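Local coordinates for protein chitinase (Paenibacillus sp. FPU-7, PDB 5GZT) that probably hydrolyses chitin and chitodextrins by random cleavage within the chain at beta-1,4 linkages between N-acetylglucosamine units, at residues A250-Y255 / N448-L453; G1019-R1024 / G1122-A1127. One frame throughout, in Å; residues are numbered along the deposited sequence.

Contact 1 of 2, residues A250-Y255 / N448-L453; sequences AGTWLY and NKYYEL
Thr252 and Leu254 meet Tyr450 and Glu452 in a water-bridged, partly apolar contact between a beta-sheet domain and the first family 18 catalytic domain of the chain. The apolar half belongs to Tyr450. Leu254 CD1 packs 3.8 Å from Tyr450 CB, while Leu254 CD2 lies over one face of the phenol ring, 4.1 Å above its plane and displaced toward the rim. The Thr252 side chain crosses that of Tyr450 at about a right angle, with Thr252 CG2 3.8 Å from Tyr450 CE2; with CG anti to the backbone N (chi1 180°), Tyr450 projects across the gap to both residues. Family 18 catalytic domains are TIM barrels, and here the second segment leads from helix 425-447 into the start of barrel strand 452-457. Strand 251-261 pairs antiparallel with strands 210-215 and 264-284, the latter running on into the barrel. The polar half of the contact has no direct bond across it. One water accepts from Thr252 N at 2.8 Å and donates to Glu452 OE2. A second donates to both Thr252 OG1 and Glu452 OE2, the latter at 2.6 Å. His303 NE2 adds a third bond to OE2, and Tyr478 OH holds OE1, so the buried carboxylate is gripped at both oxygens. Asp477 OD2 hydrogen-bonds to both Thr252 OG1 and Tyr450 OH, tying the phenol to the threonine it touches.

Contact 2 of 2, residues G1019-R1024 / G1122-A1127; sequences GAFYAR and GKLLGA
Leu1124 lies against a face of the Phe1021 ring in a buried CH-pi contact, and almost all of the tight packing here is theirs. Leu1124 CB sits 3.7 Å from the ring centroid, 20° off the ring normal, and approaches Phe1021 CZ to 3.5 Å. From there the leucine runs back toward the base of the phenylalanine, antiparallel to that side chain, bringing CD1 to 3.8 Å from Phe1021 CG. A chi2 of 10° turns the ring nearly into the plane of CA, CB and CG, which presents a face to Leu1124. In the second TIM barrel, Phe1021 follows the C-terminal end of strand 1015-1020, and Leu1124 stands in the first turn of helix 1123-1133, which comes after the neighbouring barrel strand 1110-1114. Phe1113 of that strand stacks with the Phe1021 ring, and Leu1096 of helix 1093-1106 touches both partners. Packing is slacker at Leu1125, which meets the ring mainly through its backbone N, obliquely and 3.9 Å from Phe1021 CZ. On the solvent side of the same helical turn Lys1123 is exposed, and Gly1126 and Ala1127 are partly so.

Both contacts involve a family 18 barrel, but contact 1 belongs to the first and contact 2 to the second; their centres are about 54 Å apart, and they share no element. Contact 1 is partly buried and joins a barrel to a sheet outside it, near where a barrel strand begins. Contact 2 is wholly buried at its touching residues and stays inside one barrel, linking the end of a strand to a helix of the surrounding layer. Neither has a direct hydrogen bond across it, and both set a leucine against an aromatic face. Two waters and a carboxylate supply the polar part of contact 1, whereas contact 2 is apolar and CH-pi in character.

Contact 1 of 2, residues A250-Y255 / N448-L453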
ATOM      1  N   ALA B 250       6.166  -6.757   2.471  1.00 40.16           N
ATOM      2  CA  ALA B 250       5.283  -6.030   3.352  1.00 34.76           C
ATOM      3  C   ALA B 250       3.999  -6.801   3.573  1.00 34.68           C
ATOM      4  O   ALA B 250       3.517  -7.501   2.651  1.00 37.43           O
ATOM      5  CB  ALA B 250       4.973  -4.649   2.770  1.00 39.37           C
ATOM      6  N   GLY B 251       3.454  -6.654   4.786  1.00 30.94           N
ATOM      7  CA  GLY B 251       2.113  -7.116   5.125  1.00 34.83           C
ATOM      8  C   GLY B 251       2.124  -8.057   6.329  1.00 38.79           C
ATOM      9  O   GLY B 251       2.954  -7.909   7.239  1.00 39.00           O
ATOM     10  N   THR B 252       1.203  -9.020   6.336  1.00 36.64           N
ATOM     11  CA  THR B 252       1.025  -9.878   7.518  1.00 40.19           C
ATOM     12  C   THR B 252       1.796 -11.221   7.379  1.00 39.37           C
ATOM     13  O   THR B 252       1.593 -11.939   6.411  1.00 36.55           O
ATOM     14  CB  THR B 252      -0.423 -10.161   7.808  1.00 37.02           C
ATOM     15  OG1 THR B 252      -1.101  -8.936   8.059  1.00 35.71           O
ATOM     16  CG2 THR B 252      -0.525 -11.026   9.074  1.00 36.93           C
ATOM     17  N   TRP B 253       2.735 -11.472   8.298  1.00 43.04           N
ATOM     18  CA  TRP B 253       3.481 -12.762   8.381  1.00 45.15           C
ATOM     19  C   TRP B 253       2.893 -13.628   9.482  1.00 40.49           C
ATOM     20  O   TRP B 253       2.485 -13.140  10.515  1.00 41.43           O
ATOM     21  CB  TRP B 253       4.977 -12.566   8.630  1.00 46.62           C
ATOM     22  CG  TRP B 253       5.641 -12.051   7.427  1.00 43.21           C
ATOM     23  CD1 TRP B 253       5.433 -10.826   6.875  1.00 40.94           C
ATOM     24  CD2 TRP B 253       6.593 -12.719   6.582  1.00 41.64           C
ATOM     25  NE1 TRP B 253       6.214 -10.677   5.760  1.00 41.92           N
ATOM     26  CE2 TRP B 253       6.935 -11.817   5.552  1.00 41.76           C
ATOM     27  CE3 TRP B 253       7.254 -13.946   6.640  1.00 41.28           C
ATOM     28  CZ2 TRP B 253       7.856 -12.127   4.541  1.00 47.58           C
ATOM     29  CZ3 TRP B 253       8.170 -14.272   5.618  1.00 43.96           C
ATOM     30  CH2 TRP B 253       8.458 -13.365   4.587  1.00 49.52           C
ATOM     31  N   LEU B 254       2.823 -14.924   9.221  1.00 49.41           N
ATOM     32  CA  LEU B 254       2.411 -15.902  10.240  1.00 49.60           C
ATOM     33  C   LEU B 254       3.668 -16.631  10.698  1.00 47.91           C
ATOM     34  O   LEU B 254       4.524 -17.000   9.882  1.00 52.30           O
ATOM     35  CB  LEU B 254       1.354 -16.847   9.668  1.00 52.71           C
ATOM     36  CG  LEU B 254       0.066 -16.185   9.122  1.00 49.44           C
ATOM     37  CD1 LEU B 254      -0.804 -17.216   8.411  1.00 50.56           C
ATOM     38  CD2 LEU B 254      -0.738 -15.508  10.222  1.00 49.42           C
ATOM     39  N   TYR B 255       3.823 -16.779  12.004  1.00 54.72           N
ATOM     40  CA  TYR B 255       4.970 -17.540  12.512  1.00 59.87           C
ATOM     41  C   TYR B 255       4.567 -18.632  13.533  1.00 63.09           C
ATOM     42  O   TYR B 255       3.561 -18.504  14.234  1.00 54.38           O
ATOM     43  CB  TYR B 255       6.044 -16.604  13.093  1.00 56.27           C
ATOM     44  CG  TYR B 255       5.630 -15.907  14.362  1.00 55.11           C
ATOM     45  CD1 TYR B 255       4.814 -14.787  14.323  1.00 57.88           C
ATOM     46  CD2 TYR B 255       6.038 -16.369  15.602  1.00 52.20           C
ATOM     47  CE1 TYR B 255       4.411 -14.146  15.486  1.00 54.64           C
ATOM     48  CE2 TYR B 255       5.644 -15.731  16.773  1.00 55.83           C
ATOM     49  CZ  TYR B 255       4.835 -14.621  16.715  1.00 55.90           C
ATOM     50  OH  TYR B 255       4.424 -13.989  17.869  1.00 53.18           O
ATOM     51  N   ASN B 448      -5.916 -23.064   3.585  1.00 52.54           N
ATOM     52  CA  ASN B 448      -4.495 -22.776   3.923  1.00 61.50           C
ATOM     53  C   ASN B 448      -3.924 -21.511   3.251  1.00 58.67           C
ATOM     54  O   ASN B 448      -2.753 -21.454   2.835  1.00 54.36           O
ATOM     55  CB  ASN B 448      -3.646 -23.998   3.633  1.00 64.99           C
ATOM     56  CG  ASN B 448      -4.183 -25.222   4.353  1.00 75.86           C
ATOM     57  OD1 ASN B 448      -4.365 -25.207   5.581  1.00 66.82           O
ATOM     58  ND2 ASN B 448      -4.503 -26.263   3.586  1.00 78.13           N
ATOM     59  N   LYS B 449      -4.796 -20.509   3.157  1.00 62.49           N
ATOM     60  CA  LYS B 449      -4.484 -19.222   2.534  1.00 63.45           C
ATOM     61  C   LYS B 449      -5.003 -18.184   3.512  1.00 49.02           C
ATOM     62  O   LYS B 449      -6.183 -18.200   3.867  1.00 50.43           O
ATOM     63  CB  LYS B 449      -5.158 -19.141   1.164  1.00 63.82           C
ATOM     64  CG  LYS B 449      -4.305 -18.507   0.087  1.00 70.61           C
ATOM     65  CD  LYS B 449      -5.156 -18.069  -1.113  1.00 77.61           C
ATOM     66  CE  LYS B 449      -6.036 -16.829  -0.848  1.00 72.92           C
ATOM     67  NZ  LYS B 449      -5.467 -15.506  -1.261  1.00 62.26           N
ATOM     68  N   TYR B 450      -4.104 -17.352   4.026  1.00 46.47           N
ATOM     69  CA  TYR B 450      -4.450 -16.297   5.017  1.00 40.36           C
ATOM     70  C   TYR B 450      -5.170 -15.074   4.386  1.00 35.54           C
ATOM     71  O   TYR B 450      -4.801 -14.640   3.297  1.00 39.27           O
ATOM     72  CB  TYR B 450      -3.185 -15.827   5.747  1.00 40.65           C
ATOM     73  CG  TYR B 450      -3.529 -14.757   6.752  1.00 38.21           C
ATOM     74  CD1 TYR B 450      -4.198 -15.084   7.948  1.00 34.69           C
ATOM     75  CD2 TYR B 450      -3.242 -13.412   6.484  1.00 36.02           C
ATOM     76  CE1 TYR B 450      -4.546 -14.116   8.891  1.00 33.65           C
ATOM     77  CE2 TYR B 450      -3.584 -12.430   7.412  1.00 37.36           C
ATOM     78  CZ  TYR B 450      -4.232 -12.746   8.603  1.00 35.10           C
ATOM     79  OH  TYR B 450      -4.621 -11.700   9.482  1.00 31.62           O
ATOM     80  N   TYR B 451      -6.210 -14.589   5.044  1.00 36.57           N
ATOM     81  CA  TYR B 451      -7.082 -13.474   4.576  1.00 40.43           C
ATOM     82  C   TYR B 451      -6.945 -12.288   5.536  1.00 40.27           C
ATOM     83  O   TYR B 451      -7.017 -12.463   6.762  1.00 38.44           O
ATOM     84  CB  TYR B 451      -8.594 -13.864   4.497  1.00 42.19           C
ATOM     85  CG  TYR B 451      -8.822 -15.125   3.660  1.00 42.96           C
ATOM     86  CD1 TYR B 451      -8.365 -15.181   2.348  1.00 44.65           C
ATOM     87  CD2 TYR B 451      -9.429 -16.291   4.214  1.00 48.61           C
ATOM     88  CE1 TYR B 451      -8.515 -16.335   1.583  1.00 49.07           C
ATOM     89  CE2 TYR B 451      -9.576 -17.486   3.454  1.00 43.85           C
ATOM     90  CZ  TYR B 451      -9.111 -17.501   2.146  1.00 47.79           C
ATOM     91  OH  TYR B 451      -9.227 -18.588   1.317  1.00 41.58           O
ATOM     92  N   GLU B 452      -6.820 -11.087   4.964  1.00 34.24           N
ATOM     93  CA  GLU B 452      -6.727  -9.838   5.723  1.00 34.16           C
ATOM     94  C   GLU B 452      -8.098  -9.290   6.073  1.00 31.13           C
ATOM     95  O   GLU B 452      -9.038  -9.433   5.327  1.00 36.16           O
ATOM     96  CB  GLU B 452      -5.961  -8.772   4.919  1.00 33.57           C
ATOM     97  CG  GLU B 452      -4.471  -8.973   4.750  1.00 32.02           C
ATOM     98  CD  GLU B 452      -3.739  -7.679   4.262  1.00 34.87           C
ATOM     99  OE1 GLU B 452      -4.413  -6.809   3.673  1.00 34.09           O
ATOM    100  OE2 GLU B 452      -2.489  -7.529   4.446  1.00 33.24           O
ATOM    101  N   LEU B 453      -8.205  -8.664   7.221  1.00 30.06           N
ATOM    102  CA  LEU B 453      -9.364  -7.880   7.572  1.00 30.80           C
ATOM    103  C   LEU B 453      -8.883  -6.506   8.032  1.00 31.75           C
ATOM    104  O   LEU B 453      -7.977  -6.395   8.882  1.00 36.75           O
ATOM    105  CB  LEU B 453     -10.144  -8.507   8.701  1.00 30.19           C
ATOM    106  CG  LEU B 453     -11.423  -7.790   9.062  1.00 32.09           C
ATOM    107  CD1 LEU B 453     -12.475  -7.882   7.951  1.00 37.08           C
ATOM    108  CD2 LEU B 453     -11.969  -8.357  10.338  1.00 36.55           C
TER
HETATM  109  O   HOH W   1      -0.438  -9.222   4.071  1.00 31.82           O
HETATM  110  O   HOH W   2      -0.907  -6.842   6.424  1.00 38.29           O

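Contact 2 of 2, residues G1019-R1024 / G1122-A1127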
ATOM      1  N   GLY B1019      14.654   6.105 -36.732  1.00 20.22           N
ATOM      2  CA  GLY B1019      13.396   5.680 -37.357  1.00 22.68           C
ATOM      3  C   GLY B1019      13.600   4.427 -38.243  1.00 26.45           C
ATOM      4  O   GLY B1019      14.685   4.244 -38.898  1.00 20.77           O
ATOM      5  N   ALA B1020      12.550   3.583 -38.316  1.00 24.72           N
ATOM      6  CA  ALA B1020      12.601   2.332 -39.095  1.00 26.33           C
ATOM      7  C   ALA B1020      11.566   2.445 -40.207  1.00 27.94           C
ATOM      8  O   ALA B1020      10.368   2.660 -39.931  1.00 29.35           O
ATOM      9  CB  ALA B1020      12.227   1.184 -38.220  1.00 27.33           C
ATOM     10  N   PHE B1021      11.984   2.206 -41.439  1.00 24.87           N
ATOM     11  CA  PHE B1021      11.057   2.233 -42.581  1.00 22.99           C
ATOM     12  C   PHE B1021      10.496   0.816 -42.906  1.00 22.27           C
ATOM     13  O   PHE B1021      10.216   0.491 -44.063  1.00 24.47           O
ATOM     14  CB  PHE B1021      11.736   2.804 -43.793  1.00 18.76           C
ATOM     15  CG  PHE B1021      11.979   4.297 -43.752  1.00 20.13           C
ATOM     16  CD1 PHE B1021      11.789   5.086 -42.603  1.00 19.77           C
ATOM     17  CD2 PHE B1021      12.447   4.920 -44.888  1.00 18.51           C
ATOM     18  CE1 PHE B1021      12.088   6.441 -42.633  1.00 18.93           C
ATOM     19  CE2 PHE B1021      12.700   6.287 -44.916  1.00 20.60           C
ATOM     20  CZ  PHE B1021      12.504   7.039 -43.787  1.00 19.03           C
ATOM     21  N   TYR B1022      10.399  -0.024 -41.901  1.00 24.01           N
ATOM     22  CA  TYR B1022       9.869  -1.369 -42.057  1.00 26.72           C
ATOM     23  C   TYR B1022       9.106  -1.683 -40.805  1.00 27.16           C
ATOM     24  O   TYR B1022       9.358  -1.088 -39.724  1.00 30.75           O
ATOM     25  CB  TYR B1022      10.964  -2.443 -42.275  1.00 23.68           C
ATOM     26  CG  TYR B1022      11.980  -2.553 -41.138  1.00 26.71           C
ATOM     27  CD1 TYR B1022      13.138  -1.716 -41.094  1.00 30.20           C
ATOM     28  CD2 TYR B1022      11.810  -3.456 -40.118  1.00 28.20           C
ATOM     29  CE1 TYR B1022      14.064  -1.788 -40.051  1.00 28.65           C
ATOM     30  CE2 TYR B1022      12.736  -3.533 -39.067  1.00 33.50           C
ATOM     31  CZ  TYR B1022      13.855  -2.694 -39.041  1.00 32.74           C
ATOM     32  OH  TYR B1022      14.724  -2.829 -37.985  1.00 38.25           O
ATOM     33  N   ALA B1023       8.272  -2.722 -40.911  1.00 29.75           N
ATOM     34  CA  ALA B1023       7.459  -3.197 -39.796  1.00 26.60           C
ATOM     35  C   ALA B1023       7.874  -4.498 -39.201  1.00 26.80           C
ATOM     36  O   ALA B1023       8.643  -5.262 -39.762  1.00 31.42           O
ATOM     37  CB  ALA B1023       6.023  -3.317 -40.262  1.00 27.37           C
ATOM     38  N   ARG B1024       7.325  -4.760 -38.034  1.00 25.80           N
ATOM     39  CA  ARG B1024       7.311  -6.107 -37.430  1.00 26.31           C
ATOM     40  C   ARG B1024       5.883  -6.390 -37.024  1.00 30.39           C
ATOM     41  O   ARG B1024       5.034  -5.522 -37.118  1.00 35.20           O
ATOM     42  CB  ARG B1024       8.261  -6.216 -36.248  1.00 27.89           C
ATOM     43  CG  ARG B1024       9.731  -6.129 -36.679  1.00 29.46           C
ATOM     44  CD  ARG B1024      10.670  -6.267 -35.481  1.00 33.53           C
ATOM     45  NE  ARG B1024      12.044  -6.127 -35.941  1.00 33.53           N
ATOM     46  CZ  ARG B1024      12.731  -7.067 -36.611  1.00 38.66           C
ATOM     47  NH1 ARG B1024      12.247  -8.292 -36.815  1.00 35.15           N
ATOM     48  NH2 ARG B1024      13.949  -6.793 -37.049  1.00 34.45           N
ATOM     49  N   GLY B1122       9.009   8.741 -50.686  1.00 32.35           N
ATOM     50  CA  GLY B1122       9.614   9.957 -50.158  1.00 29.45           C
ATOM     51  C   GLY B1122       8.843  10.572 -48.987  1.00 31.32           C
ATOM     52  O   GLY B1122       9.319  11.558 -48.404  1.00 30.79           O
ATOM     53  N   LYS B1123       7.732   9.969 -48.589  1.00 28.34           N
ATOM     54  CA  LYS B1123       6.912  10.549 -47.549  1.00 33.59           C
ATOM     55  C   LYS B1123       7.491  10.375 -46.137  1.00 26.16           C
ATOM     56  O   LYS B1123       7.330  11.287 -45.347  1.00 22.41           O
ATOM     57  CB  LYS B1123       5.494   9.962 -47.546  1.00 38.84           C
ATOM     58  CG  LYS B1123       4.671  10.329 -48.793  1.00 46.74           C
ATOM     59  CD  LYS B1123       3.237   9.794 -48.704  1.00 50.88           C
ATOM     60  CE  LYS B1123       2.445  10.251 -49.927  1.00 59.90           C
ATOM     61  NZ  LYS B1123       1.000  10.314 -49.579  1.00 70.47           N
ATOM     62  N   LEU B1124       8.063   9.208 -45.832  1.00 24.42           N
ATOM     63  CA  LEU B1124       8.697   8.984 -44.507  1.00 26.62           C
ATOM     64  C   LEU B1124       9.810  10.016 -44.277  1.00 23.30           C
ATOM     65  O   LEU B1124       9.811  10.785 -43.248  1.00 25.80           O
ATOM     66  CB  LEU B1124       9.101   7.517 -44.308  1.00 26.77           C
ATOM     67  CG  LEU B1124       7.918   6.533 -44.300  1.00 28.51           C
ATOM     68  CD1 LEU B1124       8.291   5.143 -43.782  1.00 28.05           C
ATOM     69  CD2 LEU B1124       6.713   7.022 -43.470  1.00 29.30           C
ATOM     70  N   LEU B1125      10.652  10.181 -45.278  1.00 24.11           N
ATOM     71  CA  LEU B1125      11.755  11.157 -45.221  1.00 23.92           C
ATOM     72  C   LEU B1125      11.195  12.555 -45.166  1.00 26.36           C
ATOM     73  O   LEU B1125      11.650  13.376 -44.351  1.00 24.96           O
ATOM     74  CB  LEU B1125      12.698  10.986 -46.389  1.00 22.01           C
ATOM     75  CG  LEU B1125      13.719  12.063 -46.650  1.00 23.21           C
ATOM     76  CD1 LEU B1125      14.650  12.234 -45.471  1.00 21.92           C
ATOM     77  CD2 LEU B1125      14.515  11.734 -47.893  1.00 25.84           C
ATOM     78  N   GLY B1126      10.158  12.826 -45.952  1.00 23.64           N
ATOM     79  CA  GLY B1126       9.589  14.178 -45.980  1.00 22.27           C
ATOM     80  C   GLY B1126       9.013  14.576 -44.609  1.00 20.67           C
ATOM     81  O   GLY B1126       9.114  15.691 -44.207  1.00 24.74           O
ATOM     82  N   ALA B1127       8.478  13.624 -43.882  1.00 20.22           N
ATOM     83  CA  ALA B1127       7.966  13.852 -42.567  1.00 25.32           C
ATOM     84  C   ALA B1127       9.060  14.272 -41.560  1.00 23.68           C
ATOM     85  O   ALA B1127       8.888  15.216 -40.774  1.00 22.36           O
ATOM     86  CB  ALA B1127       7.241  12.618 -42.065  1.00 23.63           C
TER